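Local coordinates for beta-ketoacyl-[acyl-carrier-protein] synthase FabY (Pseudomonas aeruginosa, PDB 4CW4) that catalyses the condensation of acetyl-CoA with malonyl-ACP to give acetoacetyl-ACP, the primer that starts bacterial fatty acid synthesis, at residues H28-R31 with R32-E36; M38-Q41 with A42-E45; M242-L246 with K247-V251; C286-F289 with L290-Q294; L479-A482 with S483-Q486. All coordinates share one frame; numbering follows the deposited sequence. Where two conformers were deposited one is given.

All five contacts are local, within single helices or turns, and follow one another along the chain. Contacts 1 and 2 lie on the successive helices 28-33 and 40-53, with centres about 9 Å apart, and touch through the salt bridge R31 NH1 to E45 OE1. Contacts 4 and 5 form the second pair: the starts of helices 288-301 and 482-496 meet, centres about 8 Å apart, where CD2 of F289 packs against A484 N. They belong to the N- and C-terminal ketosynthase family regions, so the active-site neighbourhood draws on both. Contact 3 stands apart, about 32 Å or more from every other centre, at the dimer interface; contact 4 also touches the second subunit.

Contact 1. Residues H28-R31 with R32-E36; sequences HGFR and RMVIE
F30 and V34, one helical turn apart, make the apolar side-chain contact across residues 28-31 and 32-36: CG2 of V34 lies 3.7 Å from CE2 of the F30 ring, approaching obliquely. The same methyl sits 3.4 Å from F30 O, beside the backbone bond from V34 N to that oxygen (3.0 Å, 150°). With CG anti to its backbone N (chi1 175°), F30 swings its ring outward, where CD2, CE2 and CZ all come near V34 CG2. One residue before V34, M33 turns at chi3 and brings CE back to 3.7 Å from G29 O, covering the glycine backbone. The helix is wound by R32 N to H28 O and M33 N to G29 O, and V34 is the first residue to leave it. Packing is therefore close from G29 to V34, whereas E36, exposed beyond the turn, makes no contact with residues 28-31 and pairs its OE2 with K503. The polar ends are buried but paired: R31 with E45, R32 with T89, H28 with D586; R31 NH2 also lies over one face of the H28 ring, 3.0 Å above its plane. Helix 28-33 is thus set between helix 482-496, whose S489, T493 and Y496 receive F30, and helix 40-53, which R31 and R32 face.

Contact 2. Residues M38-Q41 with A42-E45; sequences MDPQ and ARQE
D39 OD1 is gripped by two backbone amides at the start of helix 40-53: A42 N donates to it over 3.1 Å with an N-H...O angle of 166°, and Q41 N makes a weak, bent bond. A42 N comes from above the carboxylate plane. D39 is the N-cap, and its chi1 of 64° sets CG between the backbone N and the carbonyl carbon, turning the carboxylate back over the first turn. From there the regular helical bonds run on, R43 N to D39 O, Q44 N to P40 O and E45 N to Q41 O.

R43 folds back along the same turn. Its NH1 lies 2.8 Å from M38 O, a weak, poorly aligned bond, and also reaches I35 O; NE is paired with E78. P40 contributes CG at 3.7 Å from R43 NH2; the two side chains cross at a slant, with P40 CA and D39 O over one face of the guanidinium. Before the cap, M38 bends at chi2 and chi3 so that CE rests 3.6 Å from A42 CB, on the buried side.

Q41 and E45 run side by side, their amide and carboxylate planes 68° apart. They meet through a water that donates to Q41 OE1 (2.9 Å) and to E45 OE1 (2.8 Å), the latter also salt-bridged to R31. A carboxylate accepting from the first-turn amides should suit the partial positive charge of the helix start, while the R43 and Q44 bonds to E78 and the E45 pairing with R31 tie that start to helices 74-87 and 28-33.

Contact 3. Residues M242-L246 with K247-V251; sequences MQSRL and KGHRV
H249 lays one face of its imidazole over S244 O, which stands 3.9 Å above the plane and over the ring centre. That oxygen also takes two backbone donors from opposite faces of its carbonyl plane: H249 N, nearly straight at 173° over 3.0 Å, and K247 N at 135°. G248 N adds a bond to R245 O. G248, with left-handed backbone angles, is the residue that turns the chain back so that H249 N can meet S244 O.

Around this core, R245 bends at chi2 and runs beside R250, with NH2 3.6 Å from R250 CB. The two guanidinium planes are 77° apart and R245 NH2 lies 3.8 Å from R250 NH1; these like charges are probably eased by E323 of the second subunit, which salt-bridges R245 NE. K247 extends alongside Q243, and waters join Q243 OE1 to K247 NZ, the firmer one at 2.9 Å from OE1 and 3.1 Å from NZ. Another water donates to both S244 OG and R250 O.

Further out, S244 OG is bonded to G240 O and Q243 NE2 to E320. The six-to-one bond from H249 N to S244 O and the five-to-two bond from G248 N to R245 O, with left-handed G248 between, define a Schellman motif closing the 3-10 turn 245-247, placed here at the dimer interface.

Contact 4. Residues C286-F289 with L290-Q294; sequences CATF and LYNLQ
A287 and Y291 meet across the first turn of helix 288-301, the helix that in this thiolase-like fold follows C286, the inferred active-site cysteine, as in other beta-ketoacyl synthases; A287 is its N-cap. Among backbone bonds, A287 O accepts weakly from L290 N and Y291 N, while N292 N reaches T288 O over 3.0 Å at 164° and L293 N reaches F289 O over 2.8 Å. The start of the helix is thus held more loosely than the turn that follows.

Three apolar pairs form: A287-Y291, F289-L293 and F289-L290. A287 CB lies 3.7 Å from CE1 of Y291, whose ring leans back along the helix with CG beside its backbone N (chi1 -73°) and CD1 3.3 Å from A287 O. F289 instead has CG anti to the backbone N (chi1 166°), and its CE2 approaches L293 CD2 at 4.0 Å on a slant; A484 and L487 of helix 482-496 also pack on F289.

The buried polar groups are bonded within the protein. T288 OG1 bonds to A285 O, and N292 OD1 accepts from I282 N, linking the turn to strand 278-283. At the subunit interface, Q294 OE1 bonds to K295 of the second subunit. On the flank of F289, CD2 sits 4.2 Å from L290 CD2.

Contact 5. Residues L479-A482 with S483-Q486; sequences LATA and SADQ
The backbone of T481 starts the winding: its carbonyl O accepts from D485 N over 3.0 Å at 164° and, weakly, from A484 N, while A482 O accepts from Q486 N over 3.2 Å. This is the first turn of helix 482-496, led in by the 3-10 residues 480-481, in the C-terminal ketosynthase region and just after the predicted active-site H477, on which A482 packs.

Among the side chains, T481 places its methyl on the helix. Set anti to the backbone N, CG2 lies 4.0 Å from A484 CB and crosses D485 obliquely, whereas OG1 turns to S366 O. D485 keeps CG beside its own backbone N (chi1 -68°), and its CB lies 3.4 Å from A482 O; its buried carboxylate is well satisfied, OD1 by S366, Q368 and N19 and OD2 by S478. Such a set of donors would tend to stabilise a negative charge. Q486, extended beyond CG, lies back along A482, with CG 3.5 Å from A482 O and its NE2 bonded to N536 O.

A water bridges the lead-in to the helix on the side of S483: it lies 2.8 Å from A480 O and accepts from S483 N at 2.9 Å.

Contact 1. Residues H28-R31 with R32-E36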
loop_
_atom_site.group_PDB
_atom_site.type_symbol
_atom_site.label_atom_id
_atom_site.label_comp_id
_atom_site.label_asym_id
_atom_site.label_seq_id
_atom_site.Cartn_x
_atom_site.Cartn_y
_atom_site.Cartn_z
ATOM N N HIS A 28 7.226 -24.267 -14.935
ATOM C CA HIS A 28 8.541 -24.760 -14.493
ATOM C C HIS A 28 8.722 -24.788 -12.984
ATOM O O HIS A 28 9.219 -25.769 -12.458
ATOM C CB HIS A 28 9.671 -23.984 -15.147
ATOM C CG HIS A 28 9.801 -24.278 -16.602
ATOM N ND1 HIS A 28 10.323 -25.466 -17.072
ATOM C CD2 HIS A 28 9.446 -23.561 -17.691
ATOM C CE1 HIS A 28 10.291 -25.460 -18.393
ATOM N NE2 HIS A 28 9.753 -24.317 -18.793
ATOM N N GLY A 29 8.283 -23.743 -12.281
ATOM C CA GLY A 29 8.392 -23.725 -10.827
ATOM C C GLY A 29 7.577 -24.844 -10.200
ATOM O O GLY A 29 8.025 -25.527 -9.292
ATOM N N PHE A 30 6.360 -25.031 -10.705
ATOM C CA PHE A 30 5.511 -26.122 -10.271
ATOM C C PHE A 30 6.224 -27.440 -10.465
ATOM O O PHE A 30 6.257 -28.286 -9.569
ATOM C CB PHE A 30 4.197 -26.107 -11.059
ATOM C CG PHE A 30 3.299 -27.271 -10.753
ATOM C CD1 PHE A 30 2.474 -27.253 -9.646
ATOM C CD2 PHE A 30 3.283 -28.385 -11.559
ATOM C CE1 PHE A 30 1.636 -28.315 -9.373
ATOM C CE2 PHE A 30 2.467 -29.460 -11.263
ATOM C CZ PHE A 30 1.655 -29.433 -10.163
ATOM N N ARG A 31 6.822 -27.613 -11.629
ATOM C CA ARG A 31 7.504 -28.861 -11.908
ATOM C C ARG A 31 8.653 -29.101 -10.933
ATOM O O ARG A 31 8.882 -30.231 -10.528
ATOM C CB ARG A 31 8.006 -28.912 -13.343
ATOM C CG ARG A 31 6.931 -29.214 -14.357
ATOM C CD ARG A 31 7.572 -29.339 -15.724
ATOM N NE ARG A 31 7.393 -28.136 -16.487
ATOM C CZ ARG A 31 7.892 -27.943 -17.709
ATOM N NH1 ARG A 31 8.758 -28.798 -18.239
ATOM N NH2 ARG A 31 7.579 -26.853 -18.369
ATOM N N ARG A 32 9.395 -28.059 -10.574
ATOM C CA ARG A 32 10.441 -28.234 -9.562
ATOM C C ARG A 32 9.828 -28.740 -8.252
ATOM O O ARG A 32 10.413 -29.600 -7.576
ATOM C CB ARG A 32 11.204 -26.932 -9.312
ATOM C CG ARG A 32 12.062 -26.924 -8.029
ATOM C CD ARG A 32 13.194 -27.906 -8.109
ATOM N NE ARG A 32 13.965 -27.984 -6.870
ATOM C CZ ARG A 32 13.785 -28.887 -5.906
ATOM N NH1 ARG A 32 12.818 -29.783 -5.999
ATOM N NH2 ARG A 32 14.566 -28.873 -4.829
ATOM N N MET A 33 8.673 -28.199 -7.875
ATOM C CA MET A 33 8.064 -28.614 -6.627
ATOM C C MET A 33 7.624 -30.084 -6.661
ATOM O O MET A 33 7.736 -30.763 -5.646
ATOM C CB MET A 33 6.921 -27.671 -6.254
ATOM C CG MET A 33 7.431 -26.276 -5.966
ATOM S SD MET A 33 6.211 -25.118 -5.318
ATOM C CE MET A 33 5.566 -24.409 -6.832
ATOM N N VAL A 34 7.167 -30.575 -7.812
ATOM C CA VAL A 34 6.764 -31.987 -7.926
ATOM C C VAL A 34 7.701 -32.767 -8.836
ATOM O O VAL A 34 7.283 -33.677 -9.545
ATOM C CB VAL A 34 5.297 -32.119 -8.388
ATOM C CG1 VAL A 34 4.369 -31.474 -7.365
ATOM C CG2 VAL A 34 5.098 -31.513 -9.778
ATOM N N ILE A 35 8.990 -32.459 -8.746
ATOM C CA ILE A 35 9.933 -32.872 -9.781
ATOM C C ILE A 35 10.024 -34.384 -9.913
ATOM O O ILE A 35 10.101 -34.923 -11.029
ATOM C CB ILE A 35 11.306 -32.222 -9.538
ATOM C CG1 ILE A 35 12.196 -32.332 -10.782
ATOM C CG2 ILE A 35 11.991 -32.798 -8.290
ATOM C CD1 ILE A 35 11.856 -31.357 -11.875
ATOM N N GLU A 36 9.943 -35.079 -8.796
ATOM C CA GLU A 36 10.092 -36.529 -8.813
ATOM C C GLU A 36 8.856 -37.231 -9.377
ATOM O O GLU A 36 8.905 -38.402 -9.758
ATOM C CB GLU A 36 10.404 -37.033 -7.402
ATOM C CG GLU A 36 9.255 -36.861 -6.437
ATOM C CD GLU A 36 9.304 -35.561 -5.617
ATOM O OE1 GLU A 36 9.832 -34.500 -6.057
ATOM O OE2 GLU A 36 8.786 -35.625 -4.485
#

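Contact 2. Residues M38-Q41 with A42-E45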
loop_
_atom_site.group_PDB
_atom_site.type_symbol
_atom_site.label_atom_id
_atom_site.label_comp_id
_atom_site.label_asym_id
_atom_site.label_seq_id
_atom_site.Cartn_x
_atom_site.Cartn_y
_atom_site.Cartn_z
ATOM N N MET A 38 7.105 -35.981 -12.038
ATOM C CA MET A 38 6.995 -35.681 -13.452
ATOM C C MET A 38 7.575 -36.815 -14.272
ATOM O O MET A 38 8.382 -37.611 -13.772
ATOM C CB MET A 38 7.746 -34.397 -13.785
ATOM C CG MET A 38 7.218 -33.146 -13.062
ATOM S SD MET A 38 5.480 -32.771 -13.365
ATOM C CE MET A 38 5.499 -32.626 -15.131
ATOM N N ASP A 39 7.188 -36.893 -15.540
ATOM C CA ASP A 39 7.858 -37.815 -16.445
ATOM C C ASP A 39 9.236 -37.248 -16.734
ATOM O O ASP A 39 9.480 -36.056 -16.511
ATOM C CB ASP A 39 7.084 -37.969 -17.745
ATOM C CG ASP A 39 7.020 -36.677 -18.523
ATOM O OD1 ASP A 39 7.946 -36.396 -19.315
ATOM O OD2 ASP A 39 6.043 -35.941 -18.318
ATOM N N PRO A 40 10.148 -38.084 -17.215
ATOM C CA PRO A 40 11.525 -37.636 -17.422
ATOM C C PRO A 40 11.705 -36.500 -18.414
ATOM O O PRO A 40 12.633 -35.718 -18.214
ATOM C CB PRO A 40 12.220 -38.905 -17.954
ATOM C CG PRO A 40 11.467 -39.999 -17.311
ATOM C CD PRO A 40 10.034 -39.552 -17.340
ATOM N N GLN A 41 10.879 -36.374 -19.449
ATOM C CA GLN A 41 11.130 -35.303 -20.404
ATOM C C GLN A 41 10.822 -33.965 -19.737
ATOM O O GLN A 41 11.577 -33.007 -19.871
ATOM C CB GLN A 41 10.312 -35.461 -21.688
ATOM C CG GLN A 41 10.735 -34.469 -22.756
ATOM C CD GLN A 41 10.018 -33.127 -22.645
ATOM O OE1 GLN A 41 9.017 -33.005 -21.958
ATOM N NE2 GLN A 41 10.530 -32.122 -23.336
ATOM N N ALA A 42 9.706 -33.900 -19.026
ATOM C CA ALA A 42 9.307 -32.657 -18.338
ATOM C C ALA A 42 10.282 -32.293 -17.228
ATOM O O ALA A 42 10.624 -31.125 -17.065
ATOM C CB ALA A 42 7.918 -32.778 -17.772
ATOM N N ARG A 43 10.724 -33.301 -16.481
ATOM C CA ARG A 43 11.689 -33.096 -15.401
ATOM C C ARG A 43 13.019 -32.625 -15.962
ATOM O O ARG A 43 13.588 -31.661 -15.466
ATOM C CB ARG A 43 11.876 -34.371 -14.566
ATOM C CG ARG A 43 13.108 -34.340 -13.662
ATOM C CD ARG A 43 13.109 -35.414 -12.587
ATOM N NE ARG A 43 13.084 -36.733 -13.212
ATOM C CZ ARG A 43 12.023 -37.536 -13.249
ATOM N NH1 ARG A 43 10.876 -37.214 -12.655
ATOM N NH2 ARG A 43 12.114 -38.692 -13.881
ATOM N N GLN A 44 13.514 -33.293 -16.999
ATOM C CA GLN A 44 14.829 -32.967 -17.527
ATOM C C GLN A 44 14.818 -31.597 -18.194
ATOM O O GLN A 44 15.794 -30.854 -18.130
ATOM C CB GLN A 44 15.300 -34.067 -18.479
ATOM C CG GLN A 44 15.651 -35.342 -17.723
ATOM C CD GLN A 44 15.676 -36.602 -18.588
ATOM O OE1 GLN A 44 15.483 -36.572 -19.812
ATOM N NE2 GLN A 44 15.904 -37.725 -17.937
ATOM N N GLU A 45 13.707 -31.238 -18.819
ATOM C CA GLU A 45 13.585 -29.915 -19.412
ATOM C C GLU A 45 13.651 -28.827 -18.333
ATOM O O GLU A 45 14.365 -27.834 -18.471
ATOM C CB GLU A 45 12.261 -29.787 -20.165
ATOM C CG GLU A 45 12.131 -28.458 -20.880
ATOM C CD GLU A 45 10.794 -28.296 -21.559
ATOM O OE1 GLU A 45 9.744 -28.344 -20.861
ATOM O OE2 GLU A 45 10.800 -28.125 -22.795
HETATM O O HOH W 1 7.917 -30.509 -21.069
#

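Contact 3. Residues M242-L246 with K247-V251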
loop_
_atom_site.group_PDB
_atom_site.type_symbol
_atom_site.label_atom_id
_atom_site.label_comp_id
_atom_site.label_asym_id
_atom_site.label_seq_id
_atom_site.Cartn_x
_atom_site.Cartn_y
_atom_site.Cartn_z
ATOM N N MET A 242 16.178 5.484 5.492
ATOM C CA MET A 242 16.120 5.454 6.944
ATOM C C MET A 242 17.458 5.228 7.637
ATOM O O MET A 242 17.546 5.454 8.841
ATOM C CB MET A 242 15.118 4.390 7.399
ATOM C CG MET A 242 13.687 4.650 6.886
ATOM S SD MET A 242 13.016 6.273 7.320
ATOM C CE MET A 242 12.769 6.076 9.076
ATOM N N GLN A 243 18.485 4.787 6.902
ATOM C CA GLN A 243 19.760 4.414 7.517
ATOM C C GLN A 243 20.935 5.274 7.103
ATOM O O GLN A 243 21.940 5.264 7.792
ATOM C CB GLN A 243 20.095 2.954 7.191
ATOM C CG GLN A 243 19.063 1.984 7.702
ATOM C CD GLN A 243 19.455 0.544 7.477
ATOM O OE1 GLN A 243 20.272 0.234 6.602
ATOM N NE2 GLN A 243 18.867 -0.350 8.252
ATOM N N SER A 244 20.838 6.007 5.999
ATOM C CA SER A 244 22.021 6.715 5.477
ATOM C C SER A 244 22.694 7.594 6.537
ATOM O O SER A 244 23.921 7.503 6.761
ATOM C CB SER A 244 21.650 7.560 4.247
ATOM O OG SER A 244 21.503 6.730 3.111
ATOM N N ARG A 245 21.897 8.430 7.206
ATOM C CA ARG A 245 22.452 9.388 8.148
ATOM C C ARG A 245 23.011 8.711 9.383
ATOM O O ARG A 245 23.999 9.184 9.939
ATOM C CB ARG A 245 21.400 10.443 8.508
ATOM C CG ARG A 245 21.182 11.470 7.412
ATOM C CD ARG A 245 22.345 12.429 7.299
ATOM N NE ARG A 245 22.142 13.370 6.206
ATOM C CZ ARG A 245 23.040 14.245 5.784
ATOM N NH1 ARG A 245 24.217 14.337 6.373
ATOM N NH2 ARG A 245 22.739 15.040 4.770
ATOM N N LEU A 246 22.410 7.601 9.803
ATOM C CA LEU A 246 22.977 6.811 10.909
ATOM C C LEU A 246 24.263 6.080 10.539
ATOM O O LEU A 246 24.984 5.619 11.422
ATOM C CB LEU A 246 21.919 5.845 11.461
ATOM C CG LEU A 246 20.761 6.525 12.191
ATOM C CD1 LEU A 246 19.593 5.561 12.395
ATOM C CD2 LEU A 246 21.243 7.085 13.511
ATOM N N LYS A 247 24.550 5.978 9.242
ATOM C CA LYS A 247 25.807 5.423 8.745
ATOM C C LYS A 247 26.801 6.512 8.313
ATOM O O LYS A 247 27.898 6.209 7.831
ATOM C CB LYS A 247 25.520 4.510 7.558
ATOM C CG LYS A 247 24.725 3.265 7.919
ATOM C CD LYS A 247 24.526 2.372 6.696
ATOM C CE LYS A 247 23.834 1.058 7.033
ATOM N NZ LYS A 247 23.926 0.082 5.925
ATOM N N GLY A 248 26.436 7.781 8.495
ATOM C CA GLY A 248 27.337 8.878 8.177
ATOM C C GLY A 248 27.276 9.523 6.816
ATOM O O GLY A 248 28.197 10.241 6.447
ATOM N N HIS A 249 26.208 9.297 6.054
ATOM C CA HIS A 249 26.114 9.982 4.773
ATOM C C HIS A 249 24.705 10.411 4.443
ATOM O O HIS A 249 23.753 10.150 5.189
ATOM C CB HIS A 249 26.712 9.171 3.634
ATOM C CG HIS A 249 26.176 7.786 3.538
ATOM N ND1 HIS A 249 26.832 6.698 4.081
ATOM C CD2 HIS A 249 25.068 7.294 2.930
ATOM C CE1 HIS A 249 26.134 5.602 3.834
ATOM N NE2 HIS A 249 25.061 5.936 3.140
ATOM N N ARG A 250 24.615 11.145 3.348
ATOM C CA ARG A 250 23.374 11.761 2.939
ATOM C C ARG A 250 22.473 10.763 2.235
ATOM O O ARG A 250 22.938 9.782 1.662
ATOM C CB ARG A 250 23.647 12.957 2.032
ATOM C CG ARG A 250 24.224 12.603 0.668
ATOM C CD ARG A 250 24.541 13.877 -0.130
ATOM N NE ARG A 250 23.445 14.847 -0.049
ATOM C CZ ARG A 250 23.409 15.897 0.773
ATOM N NH1 ARG A 250 24.420 16.161 1.599
ATOM N NH2 ARG A 250 22.352 16.697 0.765
ATOM N N VAL A 251 21.173 11.038 2.303
ATOM C CA VAL A 251 20.184 10.299 1.534
ATOM C C VAL A 251 20.304 10.660 0.050
ATOM O O VAL A 251 20.498 11.824 -0.312
ATOM C CB VAL A 251 18.772 10.636 2.047
ATOM C CG1 VAL A 251 17.701 9.954 1.222
ATOM C CG2 VAL A 251 18.641 10.273 3.515
HETATM O O HOH W 2 21.665 1.654 4.119
HETATM O O HOH W 3 21.864 -2.158 6.335
HETATM O O HOH W 4 22.816 7.131 0.510
HETATM O O HOH W 5 22.681 3.775 3.421
#

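Contact 4. Residues C286-F289 with L290-Q294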
loop_
_atom_site.group_PDB
_atom_site.type_symbol
_atom_site.label_atom_id
_atom_site.label_comp_id
_atom_site.label_asym_id
_atom_site.label_seq_id
_atom_site.Cartn_x
_atom_site.Cartn_y
_atom_site.Cartn_z
ATOM N N CYS A 286 -0.363 -10.412 4.508
ATOM C CA CYS A 286 0.076 -11.558 3.767
ATOM C C CYS A 286 -1.030 -12.167 2.847
ATOM O O CYS A 286 -0.787 -13.187 2.185
ATOM C CB CYS A 286 0.763 -12.521 4.748
ATOM S SG CYS A 286 2.466 -11.943 5.251
ATOM N N ALA A 287 -2.187 -11.478 2.736
ATOM C CA ALA A 287 -3.233 -11.772 1.740
ATOM C C ALA A 287 -3.244 -10.802 0.568
ATOM O O ALA A 287 -4.139 -10.822 -0.261
ATOM C CB ALA A 287 -4.576 -11.801 2.399
ATOM N N THR A 288 -2.218 -9.963 0.483
ATOM C CA THR A 288 -2.181 -8.864 -0.475
ATOM C C THR A 288 -2.479 -9.244 -1.932
ATOM O O THR A 288 -3.243 -8.540 -2.600
ATOM C CB THR A 288 -0.822 -8.124 -0.352
ATOM O OG1 THR A 288 -0.836 -7.304 0.819
ATOM C CG2 THR A 288 -0.510 -7.258 -1.558
ATOM N N PHE A 289 -1.898 -10.322 -2.454
ATOM C CA PHE A 289 -2.141 -10.584 -3.863
ATOM C C PHE A 289 -3.623 -10.776 -4.154
ATOM O O PHE A 289 -4.103 -10.317 -5.174
ATOM C CB PHE A 289 -1.321 -11.766 -4.386
ATOM C CG PHE A 289 -1.798 -12.262 -5.716
ATOM C CD1 PHE A 289 -1.457 -11.601 -6.880
ATOM C CD2 PHE A 289 -2.623 -13.362 -5.797
ATOM C CE1 PHE A 289 -1.898 -12.041 -8.087
ATOM C CE2 PHE A 289 -3.077 -13.806 -7.021
ATOM C CZ PHE A 289 -2.718 -13.142 -8.166
ATOM N N LEU A 290 -4.342 -11.443 -3.259
ATOM C CA LEU A 290 -5.766 -11.633 -3.454
ATOM C C LEU A 290 -6.518 -10.303 -3.392
ATOM O O LEU A 290 -7.528 -10.151 -4.055
ATOM C CB LEU A 290 -6.333 -12.654 -2.454
ATOM C CG LEU A 290 -5.907 -14.119 -2.660
ATOM C CD1 LEU A 290 -6.592 -15.026 -1.642
ATOM C CD2 LEU A 290 -6.240 -14.574 -4.064
ATOM N N TYR A 291 -6.041 -9.344 -2.597
ATOM C CA TYR A 291 -6.640 -8.021 -2.610
ATOM C C TYR A 291 -6.473 -7.326 -3.972
ATOM O O TYR A 291 -7.419 -6.732 -4.506
ATOM C CB TYR A 291 -6.046 -7.151 -1.496
ATOM C CG TYR A 291 -6.467 -7.471 -0.069
ATOM C CD1 TYR A 291 -6.579 -8.759 0.399
ATOM C CD2 TYR A 291 -6.720 -6.453 0.824
ATOM C CE1 TYR A 291 -6.955 -9.026 1.709
ATOM C CE2 TYR A 291 -7.084 -6.709 2.130
ATOM C CZ TYR A 291 -7.204 -8.001 2.564
ATOM O OH TYR A 291 -7.572 -8.285 3.861
ATOM N N ASN A 292 -5.285 -7.435 -4.558
ATOM C CA ASN A 292 -5.069 -6.926 -5.906
ATOM C C ASN A 292 -5.952 -7.695 -6.902
ATOM O O ASN A 292 -6.501 -7.125 -7.845
ATOM C CB ASN A 292 -3.590 -7.063 -6.308
ATOM C CG ASN A 292 -2.715 -5.957 -5.756
ATOM O OD1 ASN A 292 -3.164 -4.831 -5.528
ATOM N ND2 ASN A 292 -1.443 -6.273 -5.576
ATOM N N LEU A 293 -6.092 -8.997 -6.699
ATOM C CA LEU A 293 -6.863 -9.830 -7.624
ATOM C C LEU A 293 -8.356 -9.472 -7.543
ATOM O O LEU A 293 -9.038 -9.470 -8.559
ATOM C CB LEU A 293 -6.632 -11.319 -7.356
ATOM C CG LEU A 293 -7.240 -12.320 -8.342
ATOM C CD1 LEU A 293 -6.669 -12.111 -9.717
ATOM C CD2 LEU A 293 -6.988 -13.755 -7.888
ATOM N N GLN A 294 -8.845 -9.121 -6.355
ATOM C CA GLN A 294 -10.232 -8.708 -6.228
ATOM C C GLN A 294 -10.492 -7.469 -7.092
ATOM O O GLN A 294 -11.514 -7.372 -7.807
ATOM C CB GLN A 294 -10.604 -8.424 -4.776
ATOM C CG GLN A 294 -12.114 -8.206 -4.602
ATOM C CD GLN A 294 -12.485 -7.776 -3.202
ATOM O OE1 GLN A 294 -12.144 -6.665 -2.782
ATOM N NE2 GLN A 294 -13.162 -8.655 -2.456
#

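Contact 5. Residues L479-A482 with S483-Q486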
loop_
_atom_site.group_PDB
_atom_site.type_symbol
_atom_site.label_atom_id
_atom_site.label_comp_id
_atom_site.label_asym_id
_atom_site.label_seq_id
_atom_site.Cartn_x
_atom_site.Cartn_y
_atom_site.Cartn_z
ATOM N N LEU A 479 5.150 -13.065 1.566
ATOM C CA LEU A 479 4.511 -11.858 2.093
ATOM C C LEU A 479 3.457 -11.375 1.086
ATOM O O LEU A 479 2.489 -12.094 0.857
ATOM C CB LEU A 479 5.546 -10.792 2.466
ATOM C CG LEU A 479 6.627 -11.210 3.475
ATOM C CD1 LEU A 479 7.448 -10.011 3.909
ATOM C CD2 LEU A 479 6.051 -11.935 4.699
ATOM N N ALA A 480 3.623 -10.193 0.479
ATOM C CA ALA A 480 2.621 -9.741 -0.497
ATOM C C ALA A 480 2.349 -10.789 -1.567
ATOM O O ALA A 480 1.214 -10.979 -1.988
ATOM C CB ALA A 480 3.017 -8.430 -1.187
ATOM N N THR A 481 3.397 -11.473 -1.997
ATOM C CA THR A 481 3.303 -12.340 -3.162
ATOM C C THR A 481 2.818 -13.740 -2.797
ATOM O O THR A 481 2.643 -14.582 -3.669
ATOM C CB THR A 481 4.687 -12.405 -3.839
ATOM O OG1 THR A 481 5.196 -11.072 -3.934
ATOM C CG2 THR A 481 4.629 -13.020 -5.228
ATOM N N ALA A 482 2.572 -13.977 -1.514
ATOM C CA ALA A 482 2.291 -15.334 -1.057
ATOM C C ALA A 482 1.134 -15.997 -1.816
ATOM O O ALA A 482 1.234 -17.133 -2.259
ATOM C CB ALA A 482 2.010 -15.354 0.415
ATOM N N SER A 483 0.016 -15.301 -1.955
ATOM C CA SER A 483 -1.135 -15.908 -2.597
ATOM C C SER A 483 -1.014 -15.959 -4.109
ATOM O O SER A 483 -1.754 -16.696 -4.736
ATOM C CB SER A 483 -2.453 -15.285 -2.123
ATOM O OG SER A 483 -2.466 -13.869 -2.246
ATOM N N ALA A 484 -0.066 -15.237 -4.689
ATOM C CA ALA A 484 0.281 -15.435 -6.093
ATOM C C ALA A 484 1.088 -16.741 -6.265
ATOM O O ALA A 484 0.866 -17.481 -7.202
ATOM C CB ALA A 484 1.067 -14.246 -6.651
ATOM N N ASP A 485 2.023 -17.019 -5.364
ATOM C CA ASP A 485 2.704 -18.318 -5.375
ATOM C C ASP A 485 1.667 -19.455 -5.332
ATOM O O ASP A 485 1.806 -20.479 -6.004
ATOM C CB ASP A 485 3.649 -18.478 -4.169
ATOM C CG ASP A 485 4.861 -17.557 -4.216
ATOM O OD1 ASP A 485 5.295 -17.143 -5.317
ATOM O OD2 ASP A 485 5.407 -17.287 -3.116
ATOM N N GLN A 486 0.640 -19.285 -4.497
ATOM C CA GLN A 486 -0.449 -20.266 -4.417
ATOM C C GLN A 486 -1.201 -20.408 -5.741
ATOM O O GLN A 486 -1.387 -21.519 -6.248
ATOM C CB GLN A 486 -1.433 -19.914 -3.288
ATOM C CG GLN A 486 -0.851 -19.957 -1.883
ATOM C CD GLN A 486 -1.833 -19.379 -0.859
ATOM O OE1 GLN A 486 -2.050 -18.172 -0.790
ATOM N NE2 GLN A 486 -2.435 -20.232 -0.088
HETATM O O HOH W 6 -0.469 -12.762 -0.641
#